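Local coordinates for protein glutathione S-transferase (Gordonia bronchialis, PDB 4PTS) that probably acts as a glutathione transferase, joining glutathione to small electrophilic substrates, at residues 81-85 with 286-291; 87-91 with 104-108. One frame throughout, in Å; residues are numbered along the deposited sequence.

Contact 1 of 2, residues 81-85 with 286-291; sequences GPTHD and QHYYIV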
ATOM      1  N   GLY B  81       8.240 -19.434  14.022  1.00 28.79           N
ATOM      2  CA  GLY B  81       7.225 -18.422  14.093  1.00 30.25           C
ATOM      3  C   GLY B  81       7.706 -17.126  13.463  1.00 31.70           C
ATOM      4  O   GLY B  81       8.925 -16.834  13.439  1.00 30.66           O
ATOM      5  N   PRO B  82       6.742 -16.311  13.001  1.00 32.23           N
ATOM      6  CA  PRO B  82       6.988 -15.061  12.292  1.00 31.13           C
ATOM      7  C   PRO B  82       7.629 -13.975  13.136  1.00 30.52           C
ATOM      8  O   PRO B  82       8.272 -13.103  12.588  1.00 31.45           O
ATOM      9  CB  PRO B  82       5.591 -14.623  11.860  1.00 31.78           C
ATOM     10  CG  PRO B  82       4.674 -15.217  12.882  1.00 32.79           C
ATOM     11  CD  PRO B  82       5.312 -16.498  13.326  1.00 32.39           C
ATOM     12  N   THR B  83       7.469 -14.016  14.449  1.00 31.20           N
ATOM     13  CA  THR B  83       7.960 -12.933  15.293  1.00 32.69           C
ATOM     14  C   THR B  83       9.100 -13.379  16.175  1.00 34.15           C
ATOM     15  O   THR B  83       9.212 -14.553  16.529  1.00 40.36           O
ATOM     16  CB  THR B  83       6.874 -12.418  16.235  1.00 33.05           C
ATOM     17  OG1 THR B  83       6.236 -13.534  16.864  1.00 33.91           O
ATOM     18  CG2 THR B  83       5.844 -11.632  15.465  1.00 33.25           C
ATOM     19  N   HIS B  84       9.929 -12.430  16.562  1.00 31.87           N
ATOM     20  CA  HIS B  84      11.060 -12.727  17.396  1.00 31.36           C
ATOM     21  C   HIS B  84      11.767 -11.449  17.798  1.00 33.30           C
ATOM     22  O   HIS B  84      11.534 -10.414  17.200  1.00 33.63           O
ATOM     23  CB  HIS B  84      12.033 -13.672  16.665  1.00 30.91           C
ATOM     24  CG  HIS B  84      12.324 -13.307  15.230  1.00 29.26           C
ATOM     25  ND1 HIS B  84      13.264 -12.363  14.870  1.00 28.07           N
ATOM     26  CD2 HIS B  84      11.851 -13.819  14.068  1.00 28.54           C
ATOM     27  CE1 HIS B  84      13.333 -12.287  13.553  1.00 27.56           C
ATOM     28  NE2 HIS B  84      12.485 -13.161  13.043  1.00 27.44           N
ATOM     29  N   ASP B  85      12.650 -11.522  18.791  1.00 35.80           N
ATOM     30  CA  ASP B  85      13.424 -10.338  19.207  1.00 37.01           C
ATOM     31  C   ASP B  85      14.747 -10.231  18.410  1.00 34.68           C
ATOM     32  O   ASP B  85      14.883 -10.797  17.321  1.00 29.87           O
ATOM     33  CB  ASP B  85      13.613 -10.302  20.744  1.00 41.77           C
ATOM     34  CG  ASP B  85      14.589 -11.388  21.277  1.00 48.47           C
ATOM     35  OD1 ASP B  85      15.461 -11.885  20.510  1.00 52.67           O
ATOM     36  OD2 ASP B  85      14.493 -11.733  22.488  1.00 50.97           O
ATOM     37  N   GLN B 286       2.300 -10.882   9.487  1.00 20.11           N
ATOM     38  CA  GLN B 286       2.718 -10.750  10.872  1.00 20.76           C
ATOM     39  C   GLN B 286       4.201 -10.477  10.988  1.00 19.16           C
ATOM     40  O   GLN B 286       4.616  -9.696  11.820  1.00 18.65           O
ATOM     41  CB  GLN B 286       2.403 -12.015  11.657  1.00 22.96           C
ATOM     42  CG  GLN B 286       0.960 -12.117  12.117  1.00 24.08           C
ATOM     43  CD  GLN B 286       0.632 -13.473  12.716  1.00 24.98           C
ATOM     44  OE1 GLN B 286       1.346 -14.457  12.522  1.00 28.25           O
ATOM     45  NE2 GLN B 286      -0.460 -13.533  13.436  1.00 26.11           N
ATOM     46  N   HIS B 287       4.998 -11.121  10.153  1.00 18.04           N
ATOM     47  CA  HIS B 287       6.441 -11.021  10.298  1.00 17.47           C
ATOM     48  C   HIS B 287       6.964  -9.668   9.885  1.00 17.29           C
ATOM     49  O   HIS B 287       7.716  -9.022  10.593  1.00 17.25           O
ATOM     50  CB  HIS B 287       7.150 -12.079   9.478  1.00 16.59           C
ATOM     51  CG  HIS B 287       8.590 -11.800   9.321  1.00 16.32           C
ATOM     52  ND1 HIS B 287       9.447 -11.762  10.396  1.00 16.63           N
ATOM     53  CD2 HIS B 287       9.327 -11.484   8.236  1.00 16.71           C
ATOM     54  CE1 HIS B 287      10.665 -11.468   9.979  1.00 16.71           C
ATOM     55  NE2 HIS B 287      10.619 -11.302   8.669  1.00 17.06           N
ATOM     56  N   TYR B 288       6.570  -9.244   8.715  1.00 17.10           N
ATOM     57  CA  TYR B 288       7.057  -7.994   8.228  1.00 17.23           C
ATOM     58  C   TYR B 288       6.559  -6.835   9.074  1.00 17.13           C
ATOM     59  O   TYR B 288       7.332  -5.978   9.481  1.00 17.01           O
ATOM     60  CB  TYR B 288       6.640  -7.821   6.777  1.00 17.46           C
ATOM     61  CG  TYR B 288       7.479  -8.642   5.849  1.00 17.47           C
ATOM     62  CD1 TYR B 288       7.121  -9.921   5.519  1.00 17.58           C
ATOM     63  CD2 TYR B 288       8.645  -8.129   5.315  1.00 18.18           C
ATOM     64  CE1 TYR B 288       7.890 -10.677   4.665  1.00 18.15           C
ATOM     65  CE2 TYR B 288       9.430  -8.872   4.455  1.00 18.47           C
ATOM     66  CZ  TYR B 288       9.042 -10.147   4.128  1.00 18.50           C
ATOM     67  OH  TYR B 288       9.810 -10.905   3.281  1.00 18.86           O
ATOM     68  N   TYR B 289       5.259  -6.804   9.329  1.00 17.42           N
ATOM     69  CA  TYR B 289       4.641  -5.635   9.946  1.00 17.19           C
ATOM     70  C   TYR B 289       4.967  -5.562  11.429  1.00 17.06           C
ATOM     71  O   TYR B 289       5.052  -4.487  11.990  1.00 18.11           O
ATOM     72  CB  TYR B 289       3.120  -5.615   9.704  1.00 17.10           C
ATOM     73  CG  TYR B 289       2.733  -5.177   8.302  1.00 16.99           C
ATOM     74  CD1 TYR B 289       2.688  -3.845   7.954  1.00 16.60           C
ATOM     75  CD2 TYR B 289       2.422  -6.109   7.329  1.00 16.87           C
ATOM     76  CE1 TYR B 289       2.351  -3.452   6.666  1.00 16.77           C
ATOM     77  CE2 TYR B 289       2.078  -5.723   6.043  1.00 16.85           C
ATOM     78  CZ  TYR B 289       2.040  -4.390   5.700  1.00 16.64           C
ATOM     79  OH  TYR B 289       1.690  -4.012   4.388  1.00 16.56           O
ATOM     80  N   ILE B 290       5.162  -6.694  12.080  1.00 16.67           N
ATOM     81  CA  ILE B 290       5.488  -6.644  13.493  1.00 16.54           C
ATOM     82  C   ILE B 290       6.998  -6.580  13.727  1.00 17.15           C
ATOM     83  O   ILE B 290       7.441  -5.836  14.584  1.00 18.11           O
ATOM     84  CB  ILE B 290       4.853  -7.807  14.265  1.00 15.79           C
ATOM     85  CG1 ILE B 290       3.328  -7.649  14.286  1.00 15.40           C
ATOM     86  CG2 ILE B 290       5.381  -7.857  15.674  1.00 15.38           C
ATOM     87  CD1 ILE B 290       2.578  -8.927  14.585  1.00 15.14           C
ATOM     88  N   VAL B 291       7.800  -7.330  12.990  1.00 16.94           N
ATOM     89  CA  VAL B 291       9.215  -7.344  13.327  1.00 17.28           C
ATOM     90  C   VAL B 291       9.895  -6.037  12.949  1.00 17.64           C
ATOM     91  O   VAL B 291      10.734  -5.556  13.693  1.00 17.60           O
ATOM     92  CB  VAL B 291       9.957  -8.566  12.723  1.00 17.81           C
ATOM     93  CG1 VAL B 291      11.472  -8.438  12.872  1.00 18.08           C
ATOM     94  CG2 VAL B 291       9.488  -9.854  13.398  1.00 17.52           C
TER
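His287 grips the backbone of Pro82: its ND1 donates to Pro82 O at 2.8 Å. The bond is bent (146° at the hydrogen), and the oxygen sits at the ring's edge, tilted 16° out of its plane, while ND1 lies in the carbonyl plane. With CG anti to the backbone N (chi1 165°), the imidazole is set with ND1 toward Pro82 O. The proline ring adds apolar contact, its CB 3.8 Å from His287 CB, and its CG meets Gln286 OE1 at 3.4 Å, the two side chains lying alongside each other. Further along, Val291 CG2 lies over one face of the His84 ring and also touches Pro82 O (3.6 Å), while the methyls Thr83 CG2 and Ile290 CG2 meet at 3.8 Å. Replacing His287 with an alanine would probably leave Pro82 O without this donor and open a gap beside Tyr288, whose ring face is touched by His287 CD2. Trp89, a predicted glutathione-binding residue, meets both the His84 and His287 rings. The contact thus joins the loop leaving strand 76-80 to the end of helix 281-291, whose Tyr288 packs against helix 229-245.

Contact 2 of 2, residues 87-91 with 104-108; sequences NSWTF and IPRLK
A single antiparallel bridge, of the non-hydrogen-bonded kind, pairs Thr90 with Arg106, CA to CA 4.1 Å, although neither segment forms a regular strand. Backbone bonds flank it: Leu107 N donates to Trp89 O and Phe91 N to Pro105 O, each at 3.0 Å. Beside the bridge, Thr90 CG2 rests against Arg106 CB at 3.9 Å; the threonine hydroxyl OG1 is engaged by Asp92 instead. The two segments belong to one long connection between strand 76-80 and helix 108-114, in what is, as in glutathione transferases generally, the thioredoxin-like part of the fold. Phe91 and Leu107 both reach Ile51 of strand 48-53. Phe91, its CG anti to the carbonyl carbon (chi1 -70°), brings CE2 to 3.9 Å from Ile104 CG1, and Pro105 O and Arg106 N lie at the ring's edge. Trp89 takes part through its backbone and CB, which is 4.4 Å from Leu107 CB, while its indole leads off toward Ala53 and the predicted nucleophile Cys56. At the Asn87 end, Lys108, its chain kinked at chi3 and chi4, lays CE against the Asn87 amide, 3.6 Å from ND2.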
ATOM      1  N   ASN B  87      17.418 -11.731  18.718  1.00 35.51           N
ATOM      2  CA  ASN B  87      18.138 -13.014  18.517  1.00 34.60           C
ATOM      3  C   ASN B  87      17.533 -13.918  17.478  1.00 31.12           C
ATOM      4  O   ASN B  87      17.818 -15.110  17.433  1.00 30.50           O
ATOM      5  CB  ASN B  87      18.286 -13.778  19.829  1.00 35.09           C
ATOM      6  CG  ASN B  87      19.029 -12.978  20.862  1.00 35.08           C
ATOM      7  OD1 ASN B  87      18.520 -12.748  21.947  1.00 36.51           O
ATOM      8  ND2 ASN B  87      20.218 -12.499  20.513  1.00 35.84           N
ATOM      9  N   SER B  88      16.735 -13.316  16.617  1.00 29.91           N
ATOM     10  CA  SER B  88      16.243 -13.977  15.449  1.00 29.30           C
ATOM     11  C   SER B  88      15.334 -15.152  15.780  1.00 28.91           C
ATOM     12  O   SER B  88      14.750 -15.198  16.854  1.00 28.50           O
ATOM     13  CB  SER B  88      17.432 -14.425  14.622  1.00 28.73           C
ATOM     14  OG  SER B  88      17.017 -14.657  13.298  1.00 29.05           O
ATOM     15  N   TRP B  89      15.257 -16.120  14.873  1.00 28.41           N
ATOM     16  CA  TRP B  89      14.116 -17.021  14.822  1.00 27.97           C
ATOM     17  C   TRP B  89      13.975 -17.931  16.030  1.00 27.75           C
ATOM     18  O   TRP B  89      14.956 -18.451  16.542  1.00 28.81           O
ATOM     19  CB  TRP B  89      14.197 -17.848  13.563  1.00 27.41           C
ATOM     20  CG  TRP B  89      14.275 -17.010  12.339  1.00 26.53           C
ATOM     21  CD1 TRP B  89      15.399 -16.609  11.688  1.00 26.88           C
ATOM     22  CD2 TRP B  89      13.185 -16.472  11.619  1.00 26.15           C
ATOM     23  NE1 TRP B  89      15.079 -15.844  10.599  1.00 25.22           N
ATOM     24  CE2 TRP B  89      13.720 -15.743  10.527  1.00 25.66           C
ATOM     25  CE3 TRP B  89      11.801 -16.531  11.783  1.00 26.40           C
ATOM     26  CZ2 TRP B  89      12.919 -15.083   9.598  1.00 25.71           C
ATOM     27  CZ3 TRP B  89      11.000 -15.879  10.852  1.00 26.98           C
ATOM     28  CH2 TRP B  89      11.564 -15.158   9.773  1.00 26.37           C
ATOM     29  N   THR B  90      12.736 -18.083  16.473  1.00 28.23           N
ATOM     30  CA  THR B  90      12.387 -18.920  17.605  1.00 28.59           C
ATOM     31  C   THR B  90      11.302 -19.883  17.148  1.00 31.14           C
ATOM     32  O   THR B  90      10.697 -19.703  16.068  1.00 30.92           O
ATOM     33  CB  THR B  90      11.845 -18.102  18.792  1.00 27.26           C
ATOM     34  OG1 THR B  90      10.734 -17.306  18.365  1.00 27.37           O
ATOM     35  CG2 THR B  90      12.905 -17.191  19.349  1.00 27.28           C
ATOM     36  N   PHE B  91      11.065 -20.890  17.989  1.00 33.03           N
ATOM     37  CA  PHE B  91      10.163 -21.999  17.692  1.00 34.71           C
ATOM     38  C   PHE B  91       8.942 -21.878  18.575  1.00 38.35           C
ATOM     39  O   PHE B  91       8.585 -22.775  19.334  1.00 35.72           O
ATOM     40  CB  PHE B  91      10.880 -23.308  17.948  1.00 32.92           C
ATOM     41  CG  PHE B  91      11.959 -23.586  16.969  1.00 31.20           C
ATOM     42  CD1 PHE B  91      11.639 -23.982  15.678  1.00 30.67           C
ATOM     43  CD2 PHE B  91      13.292 -23.450  17.330  1.00 30.40           C
ATOM     44  CE1 PHE B  91      12.631 -24.247  14.762  1.00 30.98           C
ATOM     45  CE2 PHE B  91      14.298 -23.715  16.425  1.00 30.02           C
ATOM     46  CZ  PHE B  91      13.969 -24.113  15.139  1.00 31.70           C
ATOM     47  N   ILE B 104      15.355 -27.314  20.735  1.00 33.39           N
ATOM     48  CA  ILE B 104      15.885 -25.990  21.083  1.00 32.71           C
ATOM     49  C   ILE B 104      14.788 -24.932  20.955  1.00 31.55           C
ATOM     50  O   ILE B 104      13.910 -25.047  20.107  1.00 30.72           O
ATOM     51  CB  ILE B 104      17.097 -25.607  20.207  1.00 33.33           C
ATOM     52  CG1 ILE B 104      16.746 -25.665  18.714  1.00 33.54           C
ATOM     53  CG2 ILE B 104      18.247 -26.551  20.488  1.00 33.73           C
ATOM     54  CD1 ILE B 104      17.865 -25.212  17.805  1.00 33.41           C
ATOM     55  N   PRO B 105      14.852 -23.887  21.789  1.00 31.67           N
ATOM     56  CA  PRO B 105      13.858 -22.822  21.775  1.00 31.03           C
ATOM     57  C   PRO B 105      14.069 -21.768  20.657  1.00 30.93           C
ATOM     58  O   PRO B 105      13.094 -21.155  20.187  1.00 29.12           O
ATOM     59  CB  PRO B 105      14.040 -22.202  23.156  1.00 30.66           C
ATOM     60  CG  PRO B 105      15.508 -22.330  23.407  1.00 31.11           C
ATOM     61  CD  PRO B 105      15.956 -23.590  22.727  1.00 31.77           C
ATOM     62  N   ARG B 106      15.333 -21.566  20.261  1.00 31.27           N
ATOM     63  CA  ARG B 106      15.716 -20.619  19.221  1.00 30.68           C
ATOM     64  C   ARG B 106      16.852 -21.157  18.344  1.00 28.09           C
ATOM     65  O   ARG B 106      17.765 -21.835  18.803  1.00 26.17           O
ATOM     66  CB  ARG B 106      16.122 -19.283  19.838  1.00 34.03           C
ATOM     67  CG  ARG B 106      17.213 -19.332  20.904  1.00 38.71           C
ATOM     68  CD  ARG B 106      17.617 -17.878  21.210  1.00 45.54           C
ATOM     69  NE  ARG B 106      18.413 -17.540  22.422  1.00 49.81           N
ATOM     70  CZ  ARG B 106      19.751 -17.491  22.528  1.00 50.62           C
ATOM     71  NH1 ARG B 106      20.549 -17.830  21.523  1.00 49.71           N
ATOM     72  NH2 ARG B 106      20.301 -17.127  23.685  1.00 52.43           N
ATOM     73  N   LEU B 107      16.786 -20.806  17.072  1.00 26.13           N
ATOM     74  CA  LEU B 107      17.703 -21.313  16.071  1.00 24.54           C
ATOM     75  C   LEU B 107      19.140 -20.914  16.349  1.00 25.26           C
ATOM     76  O   LEU B 107      20.048 -21.623  15.964  1.00 23.32           O
ATOM     77  CB  LEU B 107      17.260 -20.823  14.683  1.00 22.49           C
ATOM     78  CG  LEU B 107      18.042 -21.244  13.456  1.00 21.53           C
ATOM     79  CD1 LEU B 107      17.965 -22.747  13.293  1.00 21.59           C
ATOM     80  CD2 LEU B 107      17.528 -20.543  12.213  1.00 21.59           C
ATOM     81  N   LYS B 108      19.358 -19.770  16.987  1.00 28.50           N
ATOM     82  CA  LYS B 108      20.732 -19.347  17.290  1.00 32.32           C
ATOM     83  C   LYS B 108      21.562 -20.448  18.002  1.00 33.17           C
ATOM     84  O   LYS B 108      22.760 -20.586  17.759  1.00 30.92           O
ATOM     85  CB  LYS B 108      20.730 -18.070  18.125  1.00 34.98           C
ATOM     86  CG  LYS B 108      22.116 -17.560  18.528  1.00 36.92           C
ATOM     87  CD  LYS B 108      22.033 -16.324  19.424  1.00 39.90           C
ATOM     88  CE  LYS B 108      21.915 -15.016  18.651  1.00 42.73           C
ATOM     89  NZ  LYS B 108      23.094 -14.124  18.816  1.00 43.50           N
TER

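The centres of the contacts lie about 13 Å apart, on the same side of the chain's centre. Along the chain the segments come in the order 81-85, 87-91, 104-108 and 286-291, placing contact 2 inside the loop that contact 1 closes. Both start from the connection after strand 76-80, but contact 2 folds that connection back on itself, whereas contact 1 ties it to helix 281-291 of the C-terminal helical domain. They touch directly: Gly81 N lies 3.2 Å from Thr90 O, a probable hydrogen bond. Together they frame Trp89 between the two domains, close to the predicted nucleophile Cys56, consistent with a glutathione site built at the domain interface.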